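Local coordinates for uncharacterized protein (Treponema denticola ATCC 35404, PDB 6R9N), which probably serves as an iron and oxygen sensor for bacterial chemotaxis, holding a di-iron centre that stabilizes a bound peroxide, at residues 87-90 against 91-95; 199-202 against 203-207; 239-242 against 243-246. One frame throughout, in Å; residues are numbered along the deposited sequence.

Contact 1 (87-90 against 91-95)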
loop_
_atom_site.group_PDB
_atom_site.type_symbol
_atom_site.label_atom_id
_atom_site.label_comp_id
_atom_site.label_asym_id
_atom_site.label_seq_id
_atom_site.Cartn_x
_atom_site.Cartn_y
_atom_site.Cartn_z
ATOM N N SER A 87 10.430 -3.303 0.735
ATOM C CA SER A 87 11.144 -3.058 1.995
ATOM C C SER A 87 12.669 -3.045 1.844
ATOM O O SER A 87 13.354 -2.315 2.572
ATOM C CB SER A 87 10.727 -4.079 3.053
ATOM O OG SER A 87 10.822 -5.400 2.553
ATOM N N GLY A 88 13.223 -3.840 0.937
ATOM C CA GLY A 88 14.669 -3.934 0.869
ATOM C C GLY A 88 15.343 -2.969 -0.082
ATOM O O GLY A 88 16.508 -3.154 -0.428
ATOM N N ILE A 89 14.630 -1.912 -0.475
ATOM C CA ILE A 89 15.085 -1.034 -1.555
ATOM C C ILE A 89 16.464 -0.430 -1.267
ATOM O O ILE A 89 17.277 -0.257 -2.181
ATOM C CB ILE A 89 14.025 0.052 -1.820
ATOM C CG1 ILE A 89 14.344 0.809 -3.107
ATOM C CG2 ILE A 89 13.871 0.991 -0.620
ATOM C CD1 ILE A 89 13.516 2.059 -3.283
ATOM N N ALA A 90 16.743 -0.072 -0.009
ATOM C CA ALA A 90 18.030 0.549 0.309
ATOM C C ALA A 90 19.190 -0.403 0.044
ATOM O O ALA A 90 20.244 0.012 -0.452
ATOM C CB ALA A 90 18.049 1.023 1.763
ATOM N N LEU A 91 19.010 -1.691 0.351
ATOM C CA LEU A 91 20.083 -2.656 0.143
ATOM C C LEU A 91 20.380 -2.861 -1.340
ATOM O O LEU A 91 21.544 -3.006 -1.729
ATOM C CB LEU A 91 19.718 -3.986 0.795
ATOM C CG LEU A 91 19.348 -3.874 2.270
ATOM C CD1 LEU A 91 18.803 -5.195 2.763
ATOM C CD2 LEU A 91 20.573 -3.440 3.079
ATOM N N TRP A 92 19.347 -2.896 -2.184
ATOM C CA TRP A 92 19.602 -3.110 -3.604
ATOM C C TRP A 92 20.237 -1.886 -4.244
ATOM O O TRP A 92 21.066 -2.023 -5.155
ATOM C CB TRP A 92 18.308 -3.491 -4.323
ATOM C CG TRP A 92 17.764 -4.800 -3.849
ATOM C CD1 TRP A 92 16.700 -4.997 -3.009
ATOM C CD2 TRP A 92 18.276 -6.098 -4.156
ATOM N NE1 TRP A 92 16.515 -6.340 -2.787
ATOM C CE2 TRP A 92 17.471 -7.036 -3.480
ATOM C CE3 TRP A 92 19.338 -6.560 -4.940
ATOM C CZ2 TRP A 92 17.690 -8.403 -3.567
ATOM C CZ3 TRP A 92 19.558 -7.928 -5.020
ATOM C CH2 TRP A 92 18.736 -8.830 -4.339
ATOM N N LEU A 93 19.888 -0.686 -3.767
ATOM C CA LEU A 93 20.469 0.534 -4.326
ATOM C C LEU A 93 21.958 0.641 -4.045
ATOM O O LEU A 93 22.671 1.311 -4.802
ATOM C CB LEU A 93 19.747 1.782 -3.785
ATOM C CG LEU A 93 18.316 2.016 -4.281
ATOM C CD1 LEU A 93 17.790 3.368 -3.818
ATOM C CD2 LEU A 93 18.235 1.903 -5.796
ATOM N N GLY A 94 22.447 -0.037 -3.004
ATOM C CA GLY A 94 23.851 0.063 -2.663
ATOM C C GLY A 94 24.752 -0.793 -3.524
ATOM O O GLY A 94 25.913 -0.436 -3.743
ATOM N N ILE A 95 24.256 -1.926 -4.022
ATOM C CA ILE A 95 25.079 -2.854 -4.795
ATOM C C ILE A 95 24.742 -2.866 -6.276
ATOM O O ILE A 95 25.363 -3.631 -7.031
ATOM C CB ILE A 95 25.000 -4.278 -4.229
ATOM C CG1 ILE A 95 23.561 -4.777 -4.232
ATOM C CG2 ILE A 95 25.590 -4.321 -2.840
ATOM C CD1 ILE A 95 23.483 -6.249 -3.979
#

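Contact 2 (199-202 against 203-207)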
loop_
_atom_site.group_PDB
_atom_site.type_symbol
_atom_site.label_atom_id
_atom_site.label_comp_id
_atom_site.label_asym_id
_atom_site.label_seq_id
_atom_site.Cartn_x
_atom_site.Cartn_y
_atom_site.Cartn_z
ATOM N N TYR A 199 -9.357 -8.232 -0.999
ATOM C CA TYR A 199 -8.366 -7.226 -1.393
ATOM C C TYR A 199 -8.565 -6.660 -2.801
ATOM O O TYR A 199 -8.149 -5.529 -3.059
ATOM C CB TYR A 199 -6.943 -7.800 -1.306
ATOM C CG TYR A 199 -6.410 -8.126 0.077
ATOM C CD1 TYR A 199 -6.956 -9.158 0.839
ATOM C CD2 TYR A 199 -5.317 -7.432 0.599
ATOM C CE1 TYR A 199 -6.440 -9.474 2.102
ATOM C CE2 TYR A 199 -4.792 -7.738 1.848
ATOM C CZ TYR A 199 -5.358 -8.761 2.593
ATOM O OH TYR A 199 -4.826 -9.069 3.825
ATOM N N MET A 200 -9.141 -7.403 -3.740
ATOM C CA MET A 200 -9.489 -6.807 -5.033
ATOM C C MET A 200 -10.710 -5.889 -4.899
ATOM O O MET A 200 -11.694 -6.240 -4.242
ATOM C CB MET A 200 -9.776 -7.906 -6.059
ATOM C CG MET A 200 -8.702 -9.007 -6.146
ATOM S SD MET A 200 -7.168 -8.395 -6.934
ATOM C CE MET A 200 -5.911 -8.920 -5.778
ATOM N N ALA A 201 -10.673 -4.725 -5.577
ATOM C CA ALA A 201 -11.610 -3.643 -5.249
ATOM C C ALA A 201 -13.041 -3.910 -5.710
ATOM O O ALA A 201 -13.983 -3.463 -5.041
ATOM C CB ALA A 201 -11.158 -2.306 -5.834
ATOM N N SER A 202 -13.231 -4.599 -6.842
ATOM C CA SER A 202 -14.566 -4.789 -7.413
ATOM C C SER A 202 -14.498 -5.743 -8.602
ATOM O O SER A 202 -13.461 -5.882 -9.261
ATOM C CB SER A 202 -15.173 -3.456 -7.869
ATOM O OG SER A 202 -14.436 -2.933 -8.976
ATOM N N ASN A 203 -15.645 -6.355 -8.906
ATOM C CA ASN A 203 -15.725 -7.155 -10.124
ATOM C C ASN A 203 -15.531 -6.299 -11.370
ATOM O O ASN A 203 -15.021 -6.788 -12.387
ATOM C CB ASN A 203 -17.061 -7.888 -10.190
ATOM C CG ASN A 203 -17.157 -8.800 -11.385
ATOM O OD1 ASN A 203 -17.763 -8.452 -12.399
ATOM N ND2 ASN A 203 -16.532 -9.969 -11.286
ATOM N N LYS A 204 -15.936 -5.026 -11.314
ATOM C CA LYS A 204 -15.754 -4.132 -12.451
ATOM C C LYS A 204 -14.283 -4.015 -12.841
ATOM O O LYS A 204 -13.940 -4.095 -14.028
ATOM C CB LYS A 204 -16.350 -2.758 -12.128
ATOM C CG LYS A 204 -15.997 -1.678 -13.128
ATOM C CD LYS A 204 -16.694 -0.345 -12.797
ATOM C CE LYS A 204 -16.437 0.688 -13.898
ATOM N NZ LYS A 204 -16.917 2.063 -13.507
ATOM N N ILE A 205 -13.394 -3.809 -11.862
ATOM C CA ILE A 205 -11.978 -3.678 -12.201
ATOM C C ILE A 205 -11.397 -5.043 -12.546
ATOM O O ILE A 205 -10.618 -5.187 -13.501
ATOM C CB ILE A 205 -11.191 -2.984 -11.071
ATOM C CG1 ILE A 205 -9.806 -2.600 -11.569
ATOM C CG2 ILE A 205 -11.069 -3.873 -9.840
ATOM C CD1 ILE A 205 -9.841 -1.649 -12.787
ATOM N N VAL A 206 -11.832 -6.080 -11.833
ATOM C CA VAL A 206 -11.242 -7.398 -11.995
ATOM C C VAL A 206 -11.553 -7.978 -13.377
ATOM O O VAL A 206 -10.685 -8.592 -14.015
ATOM C CB VAL A 206 -11.758 -8.305 -10.867
ATOM C CG1 VAL A 206 -11.737 -9.684 -11.299
ATOM C CG2 VAL A 206 -10.929 -8.116 -9.599
ATOM N N SER A 207 -12.771 -7.765 -13.882
ATOM C CA SER A 207 -13.142 -8.347 -15.175
ATOM C C SER A 207 -12.541 -7.598 -16.354
ATOM O O SER A 207 -12.285 -8.218 -17.393
ATOM C CB SER A 207 -14.663 -8.409 -15.327
ATOM O OG SER A 207 -15.215 -7.106 -15.278
#

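Contact 3 (239-242 against 243-246)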
loop_
_atom_site.group_PDB
_atom_site.type_symbol
_atom_site.label_atom_id
_atom_site.label_comp_id
_atom_site.label_asym_id
_atom_site.label_seq_id
_atom_site.Cartn_x
_atom_site.Cartn_y
_atom_site.Cartn_z
ATOM N N ASN A 239 -10.682 -17.525 -15.746
ATOM C CA ASN A 239 -12.130 -17.736 -15.759
ATOM C C ASN A 239 -12.726 -17.485 -14.382
ATOM O O ASN A 239 -13.753 -16.802 -14.253
ATOM C CB ASN A 239 -12.465 -19.156 -16.227
ATOM C CG ASN A 239 -12.153 -19.377 -17.695
ATOM O OD1 ASN A 239 -11.967 -18.420 -18.462
ATOM N ND2 ASN A 239 -12.088 -20.646 -18.100
ATOM N N TRP A 240 -12.069 -17.997 -13.337
ATOM C CA TRP A 240 -12.558 -17.806 -11.975
ATOM C C TRP A 240 -12.567 -16.326 -11.591
ATOM O O TRP A 240 -13.542 -15.825 -11.016
ATOM C CB TRP A 240 -11.702 -18.620 -11.011
ATOM C CG TRP A 240 -11.935 -18.308 -9.573
ATOM C CD1 TRP A 240 -12.935 -18.791 -8.778
ATOM C CD2 TRP A 240 -11.136 -17.459 -8.741
ATOM N NE1 TRP A 240 -12.810 -18.293 -7.499
ATOM C CE2 TRP A 240 -11.714 -17.471 -7.451
ATOM C CE3 TRP A 240 -9.986 -16.691 -8.960
ATOM C CZ2 TRP A 240 -11.179 -16.753 -6.389
ATOM C CZ3 TRP A 240 -9.459 -15.972 -7.908
ATOM C CH2 TRP A 240 -10.056 -16.006 -6.636
ATOM N N LEU A 241 -11.481 -15.610 -11.903
ATOM C CA LEU A 241 -11.361 -14.217 -11.478
ATOM C C LEU A 241 -12.394 -13.325 -12.161
ATOM O O LEU A 241 -12.985 -12.446 -11.519
ATOM C CB LEU A 241 -9.946 -13.706 -11.768
ATOM C CG LEU A 241 -9.661 -12.287 -11.264
ATOM C CD1 LEU A 241 -9.927 -12.173 -9.752
ATOM C CD2 LEU A 241 -8.242 -11.843 -11.616
ATOM N N SER A 242 -12.648 -13.554 -13.456
ATOM C CA SER A 242 -13.503 -12.644 -14.208
ATOM C C SER A 242 -14.918 -12.599 -13.650
ATOM O O SER A 242 -15.600 -11.582 -13.791
ATOM C CB SER A 242 -13.531 -13.039 -15.684
ATOM O OG SER A 242 -14.192 -14.277 -15.837
ATOM N N GLY A 243 -15.366 -13.667 -12.995
ATOM C CA GLY A 243 -16.671 -13.692 -12.375
ATOM C C GLY A 243 -16.695 -13.447 -10.883
ATOM O O GLY A 243 -17.765 -13.549 -10.276
ATOM N N LEU A 244 -15.555 -13.125 -10.266
ATOM C CA LEU A 244 -15.485 -12.994 -8.815
ATOM C C LEU A 244 -16.104 -11.689 -8.355
ATOM O O LEU A 244 -15.796 -10.620 -8.890
ATOM C CB LEU A 244 -14.038 -13.057 -8.332
ATOM C CG LEU A 244 -13.806 -13.108 -6.818
ATOM C CD1 LEU A 244 -14.224 -14.446 -6.232
ATOM C CD2 LEU A 244 -12.326 -12.843 -6.501
ATOM N N LYS A 245 -16.980 -11.775 -7.362
ATOM C CA LYS A 245 -17.442 -10.587 -6.665
ATOM C C LYS A 245 -16.498 -10.335 -5.502
ATOM O O LYS A 245 -16.088 -11.285 -4.828
ATOM C CB LYS A 245 -18.875 -10.753 -6.165
ATOM C CG LYS A 245 -19.946 -10.612 -7.259
ATOM C CD LYS A 245 -21.334 -11.046 -6.771
ATOM C CE LYS A 245 -21.974 -12.072 -7.711
ATOM N NZ LYS A 245 -22.717 -11.453 -8.850
ATOM N N CYS A 246 -16.045 -9.087 -5.358
ATOM C CA CYS A 246 -14.947 -8.842 -4.439
ATOM C C CYS A 246 -14.968 -7.390 -4.000
ATOM O O CYS A 246 -15.440 -6.520 -4.736
ATOM C CB CYS A 246 -13.639 -9.220 -5.056
ATOM S SG CYS A 246 -13.500 -8.288 -6.541
#

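Contact 1 (87-90 against 91-95)
Gly88 occupies the N-cap position of helix 89-95, and its carbonyl oxygen faces two successive amides of the first turn. The bond from Leu91 N to Gly88 O is 3.0 Å but weak, bent to 126° at the hydrogen; the one from Trp92 N is straighter and long, so it too is weak. Gly88 O also lies 3.2 Å from Trp92 CD1, meeting the indole obliquely. The Trp92 torsion, with CG beside the backbone N (chi1 -65°), brings CD1 up to the oxygen. Ile89 next supplies the firmer helical bond, Leu93 N to Ile89 O at 3.1 Å, and Leu93 CG packs on the same oxygen at 3.3 Å. Their side chains touch lightly, Ile89 CG1 to Leu93 CG at 4.3 Å, and both rest on Ile100 of strand 99-103. Ala90 ends the segment with a weak bond to its O from Gly94 N. Trp92, meanwhile, turns to helix 57-65, where it meets Phe57 edge-to-face. The N-capped helix 89-95 forms part of the beta-alpha-beta connection between parallel strands 73-77 and 99-103, downstream of the iron ligands His80, Asp82 and Asp84 in the metallo-beta-lactamase-type fold.

Contact 2 (199-202 against 203-207)
Ser202 meets the first turn of helix 203-215 through both its oxygens. Its hydroxyl accepts from Ile205 N, with Ser202 OG 3.2 Å from that nitrogen and a nearly straight N-H (162°). The serine torsion, chi1 67°, lodges OG between its own N and carbonyl carbon, which places it where it can accept the Ile205 N-H of the first turn. The backbone then takes over: Val206 N bonds to Ser202 O at 3.1 Å. One turn on, Asn203 O accepts from both Ser207 N and Ser207 OG, each at 2.9 Å and from opposite faces of its plane, so the second serine hydroxyl is folded back against the helix. The other polar ends have partners beyond the two segments. Asn203 ND2 donates to the carbonyls of Ser242 and Leu244, whereas Lys204 NZ reaches Thr248 O of the second subunit.

Apolar contacts add to these bonds. Ile205 CG2 approaches Ala201 CB at 4.3 Å. Val206 CG2, lying beside its backbone N, meets Met200 CB at 3.7 Å and bridges from helix to loop. Ile205 CG2 also makes a close van der Waals approach to Ser202 O, at 3.2 Å. Met200 then bends away at its next two torsions, its side chain about 8 Å from a bound iron and from the peroxide. The arrangement is a serine N-cap that starts helix 203-215 after the short link from helix 185-199, with Met200 of that link in the neighbourhood of the di-iron site.

Contact 3 (239-242 against 243-246)
Leu241 O takes the shortest sound bond of this contact, from Leu244 N at 2.9 Å. The N-H points almost straight at the oxygen (167°), yet the donor stands well above the carbonyl plane, 62° out of it, rather than on a lone pair, as the chain turns out of helix 232-242. A second closure is looser: Gly243 N gives a weak bond to Trp240 O at 3.4 Å. Ser242 OG looks back along the helix and donates to Asn239 O at 3.0 Å, a bond made possible by its hydroxyl sitting between the backbone N and the carbonyl carbon. The hydroxyl thus bonds to a carbonyl oxygen that the helical partner does not hold, Gly243 N being 3.7 Å from Asn239 O.

Beside these bonds the side chains pack apolar on apolar. Leu244 CG is anti to its backbone N (chi1 -173°), which brings both methyls alongside the indole of Trp240, the two side chains pointing the same way. Leu244 CD1 approaches Trp240 CZ2 at 3.8 Å, and Leu244 CD2 lies 3.9 Å from Trp240 CH2; CD1 comes at the ring obliquely. Leu241 CD1 touches Leu244 CD2 at 4.1 Å, the two leucines crossing at a slant.

This trio reaches the surrounding helices. Trp240 packs on Leu189 and Ile192 of helix 185-199 and meets His196 edge-to-face, Leu244 also lies on His196 and Val197, and Leu241 faces Val206 and Val210 of helix 203-215. Chemically, the helix exit combines one sound backbone bond and a weak one with an apolar cluster of Trp240, Leu241 and Leu244, while Asn203 binds the Ser242 and Leu244 carbonyls; this is consistent with polar and apolar contacts together fixing the turn.

How the contacts relate
Contact 1 comes first along the chain, then contact 2, then contact 3. Contact 1 sits on the opposite side of the chain's centre from the other two, its centre 32 Å from that of contact 2 and 36 Å from that of contact 3, and belongs to the seven-stranded sheet half of the fold. Contacts 2 and 3, centres 8 Å apart, share the helical side, where the N-terminus of helix 203-215 meets the end of helix 232-242. They are joined by probable hydrogen bonds from Asn203 ND2, 2.6 Å to Leu244 O and 3.1 Å to Ser242 O. Contact 2 faces the second subunit, contact 3 does not. Contact 2 also lies nearer the irons than contact 1.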